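Local coordinates for glycerol uptake operon antiterminator-related protein (Thermotoga maritima, PDB 1VKF), which is of uncertain molecular function but belongs to the glycerol-3-phosphate responsive antiterminator family and probably shares its link to control of glycerol uptake genes, at residues 15-20 and 30-35; 58-63 and 104-109. All blocks are in the same frame, centred on the assembly; numbering follows the deposited sequence.

Contact 1 (15-20 and 30-35); sequences KGIIAA and IEPDVV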
# COMPACT_ATOMS: atom_id res chain seq x y z
N LYS A 15 -5.82 4.09 8.68
CA LYS A 15 -7.17 3.98 9.21
C LYS A 15 -8.12 4.61 8.20
O LYS A 15 -7.84 5.69 7.69
CB LYS A 15 -7.28 4.70 10.56
CG LYS A 15 -8.62 4.44 11.30
CD LYS A 15 -8.79 2.95 11.67
CE LYS A 15 -10.15 2.68 12.36
NZ LYS A 15 -10.37 1.23 12.63
N GLY A 16 -9.24 3.95 7.91
CA GLY A 16 -10.19 4.45 6.93
C GLY A 16 -9.75 4.33 5.50
O GLY A 16 -9.14 3.33 5.10
N ILE A 17 -10.08 5.33 4.69
CA ILE A 17 -9.78 5.27 3.29
C ILE A 17 -8.40 5.90 3.02
O ILE A 17 -8.08 6.97 3.53
CB ILE A 17 -10.88 6.01 2.53
CG1 ILE A 17 -12.23 5.34 2.80
CG2 ILE A 17 -10.56 6.06 1.07
CD1 ILE A 17 -12.32 3.93 2.36
N ILE A 18 -7.60 5.16 2.28
CA ILE A 18 -6.29 5.57 1.73
C ILE A 18 -6.47 5.87 0.25
O ILE A 18 -7.13 5.12 -0.49
CB ILE A 18 -5.25 4.43 1.93
CG1 ILE A 18 -4.96 4.30 3.38
CG2 ILE A 18 -3.98 4.69 1.10
CD1 ILE A 18 -4.19 3.03 3.77
N ALA A 19 -5.90 6.97 -0.21
CA ALA A 19 -6.06 7.38 -1.60
C ALA A 19 -5.00 6.70 -2.45
O ALA A 19 -3.83 7.00 -2.32
CB ALA A 19 -5.95 8.90 -1.75
N ALA A 20 -5.47 5.89 -3.38
CA ALA A 20 -4.62 5.26 -4.41
C ALA A 20 -4.62 6.16 -5.66
O ALA A 20 -5.70 6.54 -6.20
CB ALA A 20 -5.15 3.87 -4.74
N ILE A 30 -7.63 15.53 -2.96
CA ILE A 30 -7.38 14.25 -2.33
C ILE A 30 -7.71 14.40 -0.86
O ILE A 30 -6.94 15.01 -0.08
CB ILE A 30 -5.89 13.79 -2.53
CG1 ILE A 30 -5.53 13.70 -4.02
CG2 ILE A 30 -5.67 12.46 -1.80
CD1 ILE A 30 -4.01 13.55 -4.31
N GLU A 31 -8.88 13.91 -0.45
CA GLU A 31 -9.28 14.03 0.94
C GLU A 31 -8.43 13.19 1.93
O GLU A 31 -8.08 13.71 2.98
CB GLU A 31 -10.78 13.78 1.11
CG GLU A 31 -11.64 14.84 0.43
CD GLU A 31 -12.05 14.49 -0.99
OE1 GLU A 31 -11.54 13.51 -1.57
OE2 GLU A 31 -12.90 15.24 -1.54
N PRO A 32 -8.15 11.91 1.63
CA PRO A 32 -7.36 11.07 2.55
C PRO A 32 -5.99 11.64 2.92
O PRO A 32 -5.33 12.24 2.07
CB PRO A 32 -7.25 9.74 1.77
CG PRO A 32 -8.49 9.67 0.94
CD PRO A 32 -8.60 11.11 0.47
N ASP A 33 -5.56 11.39 4.17
CA ASP A 33 -4.27 11.86 4.64
C ASP A 33 -3.11 11.03 4.07
O ASP A 33 -1.98 11.54 3.93
CB ASP A 33 -4.18 11.78 6.17
CG ASP A 33 -5.09 12.77 6.87
OD1 ASP A 33 -5.29 13.89 6.38
OD2 ASP A 33 -5.65 12.47 7.93
N VAL A 34 -3.39 9.77 3.76
CA VAL A 34 -2.40 8.83 3.26
C VAL A 34 -2.64 8.57 1.77
O VAL A 34 -3.78 8.27 1.34
CB VAL A 34 -2.37 7.54 4.03
CG1 VAL A 34 -1.28 6.58 3.50
CG2 VAL A 34 -2.09 7.83 5.50
N VAL A 35 -1.57 8.55 0.99
CA VAL A 35 -1.65 8.31 -0.43
C VAL A 35 -0.74 7.13 -0.76
O VAL A 35 0.42 7.12 -0.34
CB VAL A 35 -1.19 9.55 -1.28
CG1 VAL A 35 -1.08 9.21 -2.76
CG2 VAL A 35 -2.17 10.70 -1.17
O HOH W 1 -5.76 8.00 4.77

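Contact 2 (58-63 and 104-109); sequences TVFVDM and PAVLRF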
# COMPACT_ATOMS: atom_id res chain seq x y z
N THR A 58 1.01 11.82 3.61
CA THR A 58 1.98 10.75 3.80
C THR A 58 1.88 9.87 2.58
O THR A 58 0.77 9.42 2.22
CB THR A 58 1.62 9.94 5.07
OG1 THR A 58 1.74 10.78 6.20
CG2 THR A 58 2.59 8.77 5.32
N VAL A 59 3.01 9.59 1.95
CA VAL A 59 3.01 8.91 0.66
C VAL A 59 3.87 7.64 0.69
O VAL A 59 5.05 7.69 0.99
CB VAL A 59 3.49 9.83 -0.51
CG1 VAL A 59 3.36 9.11 -1.85
CG2 VAL A 59 2.74 11.11 -0.53
N PHE A 60 3.22 6.51 0.40
CA PHE A 60 3.89 5.25 0.15
C PHE A 60 3.89 5.01 -1.37
O PHE A 60 2.93 5.35 -2.10
CB PHE A 60 3.22 4.08 0.91
CG PHE A 60 3.54 4.04 2.35
CD1 PHE A 60 3.11 5.05 3.20
CD2 PHE A 60 4.25 3.00 2.81
CE1 PHE A 60 3.44 5.00 4.55
CE2 PHE A 60 4.57 2.91 4.20
CZ PHE A 60 4.18 3.93 5.02
N VAL A 61 5.03 4.56 -1.87
CA VAL A 61 5.20 4.36 -3.29
C VAL A 61 5.28 2.86 -3.57
O VAL A 61 6.06 2.16 -2.94
CB VAL A 61 6.52 4.98 -3.79
CG1 VAL A 61 6.79 4.65 -5.24
CG2 VAL A 61 6.43 6.48 -3.62
N ASP A 62 4.52 2.38 -4.53
CA ASP A 62 4.65 0.98 -4.98
C ASP A 62 5.86 0.90 -5.89
O ASP A 62 5.81 1.24 -7.07
CB ASP A 62 3.42 0.50 -5.74
CG ASP A 62 3.52 -0.98 -6.08
OD1 ASP A 62 4.63 -1.52 -6.12
OD2 ASP A 62 2.51 -1.68 -6.34
N MSE A 63 6.97 0.51 -5.31
CA MSE A 63 8.26 0.54 -5.96
C MSE A 63 8.29 -0.47 -7.13
O MSE A 63 9.02 -0.30 -8.11
CB MSE A 63 9.38 0.36 -4.96
CG MSE A 63 9.43 -1.00 -4.40
SE MSE A 63 10.94 -1.21 -3.17
CE MSE A 63 12.40 -1.33 -4.58
N PRO A 104 9.79 2.56 6.43
CA PRO A 104 8.43 1.98 6.46
C PRO A 104 8.08 1.24 5.17
O PRO A 104 8.38 1.69 4.03
CB PRO A 104 7.54 3.20 6.64
CG PRO A 104 8.44 4.19 7.36
CD PRO A 104 9.79 3.97 6.86
N ALA A 105 7.46 0.08 5.34
CA ALA A 105 7.17 -0.78 4.22
C ALA A 105 5.85 -1.53 4.42
O ALA A 105 5.53 -1.91 5.56
CB ALA A 105 8.30 -1.76 3.98
N VAL A 106 5.13 -1.70 3.31
CA VAL A 106 3.93 -2.48 3.28
C VAL A 106 4.15 -3.65 2.31
O VAL A 106 4.54 -3.42 1.17
CB VAL A 106 2.73 -1.65 2.82
CG1 VAL A 106 1.50 -2.49 2.79
CG2 VAL A 106 2.53 -0.47 3.77
N LEU A 107 3.85 -4.87 2.76
CA LEU A 107 3.97 -6.05 1.92
C LEU A 107 2.61 -6.40 1.37
O LEU A 107 1.65 -6.57 2.14
CB LEU A 107 4.52 -7.25 2.68
CG LEU A 107 4.74 -8.51 1.82
CD1 LEU A 107 5.87 -8.37 0.85
CD2 LEU A 107 5.00 -9.72 2.73
N ARG A 108 2.52 -6.49 0.05
CA ARG A 108 1.30 -6.95 -0.62
C ARG A 108 1.14 -8.47 -0.47
O ARG A 108 2.13 -9.21 -0.39
CB ARG A 108 1.32 -6.60 -2.09
CG ARG A 108 1.30 -5.12 -2.43
CD ARG A 108 1.14 -4.86 -3.94
NE ARG A 108 0.00 -3.99 -4.16
CZ ARG A 108 -0.91 -4.10 -5.12
NH1 ARG A 108 -0.81 -5.03 -6.05
NH2 ARG A 108 -1.92 -3.22 -5.16
N PHE A 109 -0.12 -8.91 -0.45
CA PHE A 109 -0.51 -10.27 -0.15
C PHE A 109 -1.71 -10.57 -1.08
O PHE A 109 -2.77 -9.96 -0.97
CB PHE A 109 -0.88 -10.31 1.34
CG PHE A 109 -1.30 -11.65 1.89
CD1 PHE A 109 -1.81 -12.66 1.10
CD2 PHE A 109 -1.15 -11.89 3.24
CE1 PHE A 109 -2.16 -13.87 1.65
CE2 PHE A 109 -1.50 -13.12 3.80
CZ PHE A 109 -2.01 -14.09 3.01

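Contact 1 (15-20 and 30-35)
Ala19 N donates to Val34 O at 2.9 Å, and the bond is close to linear at the hydrogen (160°) and meets the carbonyl nearly head-on. The same oxygen is also touched by Ile18, whose CG2 lies 3.6 Å from Val34 O. That methyl gets there because it stands anti to the Ile18 backbone N while CG1 lies beside that N (chi1 -69°). Ala19 O continues the parallel ladder by bonding to the backbone of Phe36, and on the way Val35 CA offers it a CA-H...O contact of 3.2 Å. One step earlier the ladder opens: Ile17 O and Val34 N stand 5.5 Å apart, and a water fills the gap, donating to Ile17 O at 2.8 Å and accepting from Val34 N.

Side chains sort onto two faces. Ile18 and Val34 lie alongside each other on the side facing the barrel interior. On the outer side the small methyl of Ala19 is shared, with Ile30 CG2 at 3.6 Å from Ala19 CB and the Pro32 ring and Val35 also close. The Pro32 ring slides in beside Ile17 as well, its CB 3.4 Å from Ile17 O. Trp182 of helix 179-182 packs over Ile17, Ala19 and Pro32.

These are two neighbouring parallel strands of a TIM barrel, where the second is just beginning. Between these two segments the join rests on one direct backbone bond, a water that satisfies both polar groups where the strands have not yet closed up, and a buried apolar seam.

Contact 2 (58-63 and 104-109)
Apolar contact comes first: Phe60 reaches across to Pro104 and Val106. Its CZ lies 3.8 Å from Pro104 CB, and on the same stretch of ring CE2 lies 4.0 Å from Val106 CG2. Both carbons approach the ring obliquely, and both side chains cross Phe60 at about a right angle. Val106 presents CG2 because that methyl sits beside its backbone N, with CG1 anti to it (chi1 -180°). At the ring's edge, near its plane, Ala105 N stands 4.2 Å from Phe60 CE2. Phe14 also meets this ring edge-to-face. An alanine in place of Phe60 would probably leave Pro104 and Val106 without the ring they pack against, and Phe14 without its aromatic partner.

The charged contact lies nearer the C-terminal ends of the strands. Asp62 OD2 hangs 4.0 Å from Arg108 NE, above one face of the guanidinium and toward its rim, with the carboxylate plane tilted 42° against it. No N-H points at this oxygen, so the attraction is one of charge alone. Each group has a firmer partner elsewhere: Arg108 NE forms a salt bridge with Glu133, and Asp62 OD1 accepts from Asp64 N.

Strands 58-62 and 105-109 are not ladder neighbours; strand 86-89 runs between them, and their axes pass at 8.4 Å, 43° apart. Such inward-facing packing makes up the interior of a TIM barrel. A citrate, probably from the crystallisation liquor, lies about 3 Å from the Arg108 side chain, so the charged end is consistent with a pocket suited to anions, while the aromatic end is apolar packing.

Contact 1 closes before contact 2 opens along the chain, and their centres lie about 13 Å apart in the same parallel barrel sheet. Strands 34-41 and 58-62 are immediate neighbours, so the two contacts meet directly: Val35 N to Thr58 O at 2.8 Å and Val35 O to Phe60 N at 3.0 Å are probable hydrogen bonds. Contact 1 joins adjacent strands 16-21 and 34-41 by backbone pairing and apolar packing, whereas contact 2 spans from 58-62 past 86-89 to 105-110 through side chains in the interior. One joins neighbouring strands at the start of the barrel by sheet pairing, the other packs across its interior, with the citrate beside contact 2.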